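Local coordinates for protein methionine gamma-lyase (Trichomonas vaginalis, PDB 1PFF) that belongs to the Cys/Met metabolism family of pyridoxal-phosphate-dependent enzymes, within the aminotransferase-like clan, and is modelled as an assembly of four chains, at residues A[257-262]-A[284-289]; A[208-213]-A[246-251]. All coordinates share one frame; numbering follows the deposited sequence.

Interaction 1. Residues A[257-262]-A[284-289]; sequences KAKKVL and PASMTH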
loop_
_atom_site.group_PDB
_atom_site.type_symbol
_atom_site.label_atom_id
_atom_site.label_comp_id
_atom_site.label_asym_id
_atom_site.label_seq_id
_atom_site.Cartn_x
_atom_site.Cartn_y
_atom_site.Cartn_z
ATOM N N LYS A 257 4.393 -36.999 -23.083
ATOM C CA LYS A 257 4.857 -36.022 -24.080
ATOM C C LYS A 257 4.616 -34.581 -23.622
ATOM O O LYS A 257 5.466 -33.711 -23.814
ATOM C CB LYS A 257 4.194 -36.281 -25.438
ATOM C CG LYS A 257 4.739 -37.520 -26.151
ATOM C CD LYS A 257 4.509 -37.449 -27.661
ATOM C CE LYS A 257 4.786 -38.780 -28.349
ATOM N NZ LYS A 257 6.189 -39.246 -28.147
ATOM N N ALA A 258 3.458 -34.338 -23.005
ATOM C CA ALA A 258 3.156 -33.033 -22.418
ATOM C C ALA A 258 4.182 -32.641 -21.351
ATOM O O ALA A 258 4.681 -31.526 -21.362
ATOM C CB ALA A 258 1.736 -33.003 -21.857
ATOM N N LYS A 259 4.508 -33.571 -20.455
ATOM C CA LYS A 259 5.495 -33.322 -19.400
ATOM C C LYS A 259 6.863 -32.943 -19.968
ATOM O O LYS A 259 7.521 -32.036 -19.455
ATOM C CB LYS A 259 5.637 -34.546 -18.489
ATOM C CG LYS A 259 4.616 -34.610 -17.347
ATOM C CD LYS A 259 5.181 -34.024 -16.047
ATOM C CE LYS A 259 4.063 -33.480 -15.152
ATOM N NZ LYS A 259 4.233 -32.030 -14.828
ATOM N N LYS A 260 7.286 -33.642 -21.022
ATOM C CA LYS A 260 8.570 -33.355 -21.675
ATOM C C LYS A 260 8.572 -31.967 -22.308
ATOM O O LYS A 260 9.548 -31.232 -22.181
ATOM C CB LYS A 260 8.910 -34.415 -22.730
ATOM C CG LYS A 260 10.369 -34.376 -23.210
ATOM C CD LYS A 260 10.684 -35.525 -24.164
ATOM C CE LYS A 260 12.044 -35.315 -24.841
ATOM N NZ LYS A 260 12.612 -36.601 -25.370
ATOM N N VAL A 261 7.481 -31.628 -23.003
ATOM C CA VAL A 261 7.321 -30.292 -23.582
ATOM C C VAL A 261 7.415 -29.221 -22.489
ATOM O O VAL A 261 8.225 -28.296 -22.591
ATOM C CB VAL A 261 6.003 -30.155 -24.399
ATOM C CG1 VAL A 261 5.695 -28.676 -24.743
ATOM C CG2 VAL A 261 6.082 -30.985 -25.667
ATOM N N LEU A 262 6.610 -29.370 -21.436
ATOM C CA LEU A 262 6.561 -28.375 -20.364
ATOM C C LEU A 262 7.890 -28.244 -19.625
ATOM O O LEU A 262 8.230 -27.160 -19.147
ATOM C CB LEU A 262 5.423 -28.659 -19.372
ATOM C CG LEU A 262 3.958 -28.455 -19.805
ATOM C CD1 LEU A 262 3.110 -27.904 -18.659
ATOM C CD2 LEU A 262 3.817 -27.585 -21.041
ATOM N N PRO A 284 -3.152 -29.334 -17.138
ATOM C CA PRO A 284 -4.143 -29.404 -16.054
ATOM C C PRO A 284 -4.246 -30.769 -15.366
ATOM O O PRO A 284 -4.300 -30.800 -14.139
ATOM C CB PRO A 284 -5.461 -29.054 -16.757
ATOM C CG PRO A 284 -5.045 -28.244 -17.948
ATOM C CD PRO A 284 -3.737 -28.820 -18.390
ATOM N N ALA A 285 -4.267 -31.862 -16.126
ATOM C CA ALA A 285 -4.478 -33.194 -15.545
ATOM C C ALA A 285 -3.406 -33.618 -14.534
ATOM O O ALA A 285 -3.657 -34.473 -13.675
ATOM C CB ALA A 285 -4.624 -34.238 -16.631
ATOM N N SER A 286 -2.218 -33.027 -14.641
ATOM C CA SER A 286 -1.138 -33.305 -13.698
ATOM C C SER A 286 -0.852 -32.142 -12.755
ATOM O O SER A 286 -0.330 -32.350 -11.652
ATOM C CB SER A 286 0.144 -33.696 -14.439
ATOM O OG SER A 286 0.722 -32.571 -15.074
ATOM N N MET A 287 -1.197 -30.925 -13.174
ATOM C CA MET A 287 -0.803 -29.733 -12.419
ATOM C C MET A 287 -1.897 -29.115 -11.550
ATOM O O MET A 287 -1.608 -28.614 -10.462
ATOM C CB MET A 287 -0.167 -28.688 -13.343
ATOM C CG MET A 287 1.218 -29.085 -13.818
ATOM S SD MET A 287 1.889 -28.016 -15.103
ATOM C CE MET A 287 2.140 -26.463 -14.199
ATOM N N THR A 288 -3.142 -29.144 -12.016
ATOM C CA THR A 288 -4.238 -28.523 -11.271
ATOM C C THR A 288 -5.332 -29.505 -10.862
ATOM O O THR A 288 -5.941 -29.347 -9.804
ATOM C CB THR A 288 -4.864 -27.362 -12.071
ATOM O OG1 THR A 288 -5.162 -27.806 -13.397
ATOM C CG2 THR A 288 -3.855 -26.233 -12.283
ATOM N N HIS A 289 -5.591 -30.503 -11.702
ATOM C CA HIS A 289 -6.713 -31.412 -11.483
ATOM C C HIS A 289 -6.259 -32.816 -11.105
ATOM O O HIS A 289 -7.033 -33.778 -11.202
ATOM C CB HIS A 289 -7.609 -31.450 -12.721
ATOM C CG HIS A 289 -8.368 -30.181 -12.953
ATOM N ND1 HIS A 289 -9.731 -30.085 -12.768
ATOM C CD2 HIS A 289 -7.955 -28.954 -13.348
ATOM C CE1 HIS A 289 -10.124 -28.857 -13.047
ATOM N NE2 HIS A 289 -9.064 -28.150 -13.399
#

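Interaction 2. Residues A[208-213]-A[246-251]; sequences QKVAEF and SMIAFD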
loop_
_atom_site.group_PDB
_atom_site.type_symbol
_atom_site.label_atom_id
_atom_site.label_comp_id
_atom_site.label_asym_id
_atom_site.label_seq_id
_atom_site.Cartn_x
_atom_site.Cartn_y
_atom_site.Cartn_z
ATOM N N GLN A 208 -3.132 -15.252 -31.919
ATOM C CA GLN A 208 -3.476 -15.675 -33.292
ATOM C C GLN A 208 -2.239 -16.285 -33.967
ATOM O O GLN A 208 -2.308 -17.360 -34.573
ATOM C CB GLN A 208 -4.036 -14.505 -34.128
ATOM C CG GLN A 208 -4.548 -14.915 -35.529
ATOM C CD GLN A 208 -5.762 -15.851 -35.473
ATOM O OE1 GLN A 208 -6.678 -15.624 -34.693
ATOM N NE2 GLN A 208 -5.770 -16.886 -36.314
ATOM N N LYS A 209 -1.104 -15.601 -33.829
ATOM C CA LYS A 209 0.150 -16.043 -34.441
ATOM C C LYS A 209 0.662 -17.351 -33.844
ATOM O O LYS A 209 1.057 -18.252 -34.586
ATOM C CB LYS A 209 1.224 -14.955 -34.336
ATOM C CG LYS A 209 0.890 -13.676 -35.101
ATOM C CD LYS A 209 1.135 -13.839 -36.594
ATOM C CE LYS A 209 1.773 -12.589 -37.186
ATOM N NZ LYS A 209 3.023 -12.935 -37.934
ATOM N N VAL A 210 0.641 -17.443 -32.510
ATOM C CA VAL A 210 1.031 -18.661 -31.799
ATOM C C VAL A 210 0.115 -19.833 -32.206
ATOM O O VAL A 210 0.587 -20.933 -32.505
ATOM C CB VAL A 210 1.050 -18.439 -30.268
ATOM C CG1 VAL A 210 1.296 -19.744 -29.510
ATOM C CG2 VAL A 210 2.118 -17.405 -29.879
ATOM N N ALA A 211 -1.191 -19.584 -32.225
ATOM C CA ALA A 211 -2.158 -20.615 -32.591
ATOM C C ALA A 211 -1.869 -21.170 -33.992
ATOM O O ALA A 211 -1.900 -22.381 -34.210
ATOM C CB ALA A 211 -3.591 -20.075 -32.487
ATOM N N GLU A 212 -1.566 -20.287 -34.936
ATOM C CA GLU A 212 -1.255 -20.715 -36.298
ATOM C C GLU A 212 0.050 -21.511 -36.367
ATOM O O GLU A 212 0.137 -22.509 -37.097
ATOM C CB GLU A 212 -1.245 -19.514 -37.251
ATOM C CG GLU A 212 -2.651 -18.960 -37.467
ATOM C CD GLU A 212 -2.681 -17.667 -38.260
ATOM O OE1 GLU A 212 -3.795 -17.235 -38.639
ATOM O OE2 GLU A 212 -1.605 -17.082 -38.498
ATOM N N PHE A 213 1.045 -21.094 -35.585
ATOM C CA PHE A 213 2.312 -21.828 -35.510
ATOM C C PHE A 213 2.056 -23.244 -34.973
ATOM O O PHE A 213 2.572 -24.229 -35.521
ATOM C CB PHE A 213 3.346 -21.086 -34.637
ATOM C CG PHE A 213 4.299 -22.005 -33.920
ATOM C CD1 PHE A 213 5.368 -22.585 -34.600
ATOM C CD2 PHE A 213 4.109 -22.317 -32.576
ATOM C CE1 PHE A 213 6.243 -23.465 -33.950
ATOM C CE2 PHE A 213 4.974 -23.192 -31.918
ATOM C CZ PHE A 213 6.048 -23.768 -32.611
ATOM N N SER A 246 -6.466 -14.510 -25.647
ATOM C CA SER A 246 -5.065 -14.957 -25.568
ATOM C C SER A 246 -4.905 -16.343 -24.928
ATOM O O SER A 246 -3.791 -16.797 -24.669
ATOM C CB SER A 246 -4.193 -13.910 -24.870
ATOM O OG SER A 246 -4.769 -13.500 -23.645
ATOM N N MET A 247 -6.025 -17.016 -24.695
ATOM C CA MET A 247 -5.991 -18.393 -24.233
ATOM C C MET A 247 -5.957 -19.334 -25.419
ATOM O O MET A 247 -6.730 -19.185 -26.368
ATOM C CB MET A 247 -7.217 -18.709 -23.379
ATOM C CG MET A 247 -7.221 -18.023 -22.029
ATOM S SD MET A 247 -5.907 -18.587 -20.907
ATOM C CE MET A 247 -5.716 -20.353 -21.321
ATOM N N ILE A 248 -5.045 -20.298 -25.359
ATOM C CA ILE A 248 -4.994 -21.378 -26.323
ATOM C C ILE A 248 -4.955 -22.675 -25.538
ATOM O O ILE A 248 -4.382 -22.728 -24.444
ATOM C CB ILE A 248 -3.716 -21.289 -27.197
ATOM C CG1 ILE A 248 -3.703 -19.997 -28.023
ATOM C CG2 ILE A 248 -3.617 -22.515 -28.138
ATOM C CD1 ILE A 248 -2.336 -19.705 -28.636
ATOM N N ALA A 249 -5.562 -23.712 -26.089
ATOM C CA ALA A 249 -5.275 -25.047 -25.603
ATOM C C ALA A 249 -4.890 -25.904 -26.793
ATOM O O ALA A 249 -5.218 -25.584 -27.936
ATOM C CB ALA A 249 -6.454 -25.631 -24.830
ATOM N N PHE A 250 -4.148 -26.968 -26.535
ATOM C CA PHE A 250 -3.790 -27.895 -27.593
ATOM C C PHE A 250 -3.485 -29.269 -27.038
ATOM O O PHE A 250 -3.045 -29.406 -25.884
ATOM C CB PHE A 250 -2.654 -27.363 -28.495
ATOM C CG PHE A 250 -1.352 -27.130 -27.787
ATOM C CD1 PHE A 250 -1.106 -25.927 -27.125
ATOM C CD2 PHE A 250 -0.341 -28.094 -27.826
ATOM C CE1 PHE A 250 0.127 -25.704 -26.480
ATOM C CE2 PHE A 250 0.890 -27.877 -27.180
ATOM C CZ PHE A 250 1.117 -26.682 -26.514
ATOM N N ASP A 251 -3.761 -30.275 -27.864
ATOM C CA ASP A 251 -3.397 -31.648 -27.558
ATOM C C ASP A 251 -2.014 -31.971 -28.086
ATOM O O ASP A 251 -1.658 -31.624 -29.219
ATOM C CB ASP A 251 -4.404 -32.636 -28.148
ATOM C CG ASP A 251 -5.744 -32.583 -27.460
ATOM O OD1 ASP A 251 -5.803 -32.159 -26.279
ATOM O OD2 ASP A 251 -6.798 -32.934 -28.035
#

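Interaction 1. Residues A[257-262]-A[284-289]
L262 and M287 meet where helix 255-263, packed on the smaller mixed beta-sheet of this PLP-dependent enzyme fold, faces the short helix 284-287 that follows strand 280-282. The tight part of the contact is apolar and narrow: methyl CD1 of L262 lies 3.8 Å from the thioether SD of M287, the two side chains passing at a slant. M287 sets out with CG anti to its carbonyl carbon (chi1 -72°) and then kinks at chi3 (68°), which turns its terminal methyl aside and lets the sulfur do the touching. L270, on the edge strand 269-270, packs against both residues, and I281 and I307 add to the cover of L262, which is buried on this inner side of the contact.

The other side faces solvent and is polar. K259 is exposed and S286 partly so; the lysine side chain bends at chi2 and chi4 and swings over the serine, with no hydrogen bond joining the two segments. S286 OG instead makes a weak hydrogen bond to H283 O, just before its own helix. CE of K259 stands 3.5 Å from OG of S286, and NZ of K259 is almost as near that oxygen, at 3.6 Å.

Interaction 2. Residues A[208-213]-A[246-251]
I248, on strand 247-251, points its side chain at the long helix 183-216, which lies across one face of the smaller mixed sheet in an alpha/beta layer. Apolar contacts carry most of the meeting. A single methyl, CD1 of I248, does the touching: it comes 3.7 Å from CG1 of V210 and 4.1 Å from CB of A211. With CG1 anti to the carbonyl carbon (chi1 -63°) and chi2 extended (166°), the isoleucine chain holds this methyl out from the strand as far as the helix surface. There it also lies 3.8 Å from the backbone N of A211, resting on the helix backbone as well as on its side chains. The backbones approach closest at A211 and I248, their CA atoms 6.9 Å apart. Y225 touches both A211 and I248, L214 of the same helix packs on I248, and V210 reaches on to L309 of the adjoining strand and L323 of helix 316-328.

Hydrogen bonds stay within each element or run to other neighbours. Along the helix, NE2 of Q208 donates to OE1 of E212 at 3.1 Å with an N-H...O angle of 164°; the acceptor is met from above its carboxylate plane. On the strand, the backbone of I248 pairs with L309.

No polar group bridges the two segments, and all three touching residues are buried. Helix and strand are therefore joined here by dispersion and the exclusion of water, without the directional hold of a hydrogen bond.

Overall arrangement
Both contacts gather around the same small mixed sheet, their centres about 17 Å apart and their nearest atoms about 5 Å apart without touching. Strand 247-251 of interaction 2 leads in the chain to helix 255-263 of interaction 1, and strand 306-310 is shared ground, packing on V210 through L309 and on L262 through I307. Their settings differ. Interaction 2 is core, one isoleucine methyl on aliphatic side chains and helix backbone, whereas interaction 1 is a partly buried helix-helix meeting farther from the centre of the chain, with a thioether contact inside and a lysine-serine approach toward the surface. Neither has a hydrogen bond between its segments, and no other chain touches either one.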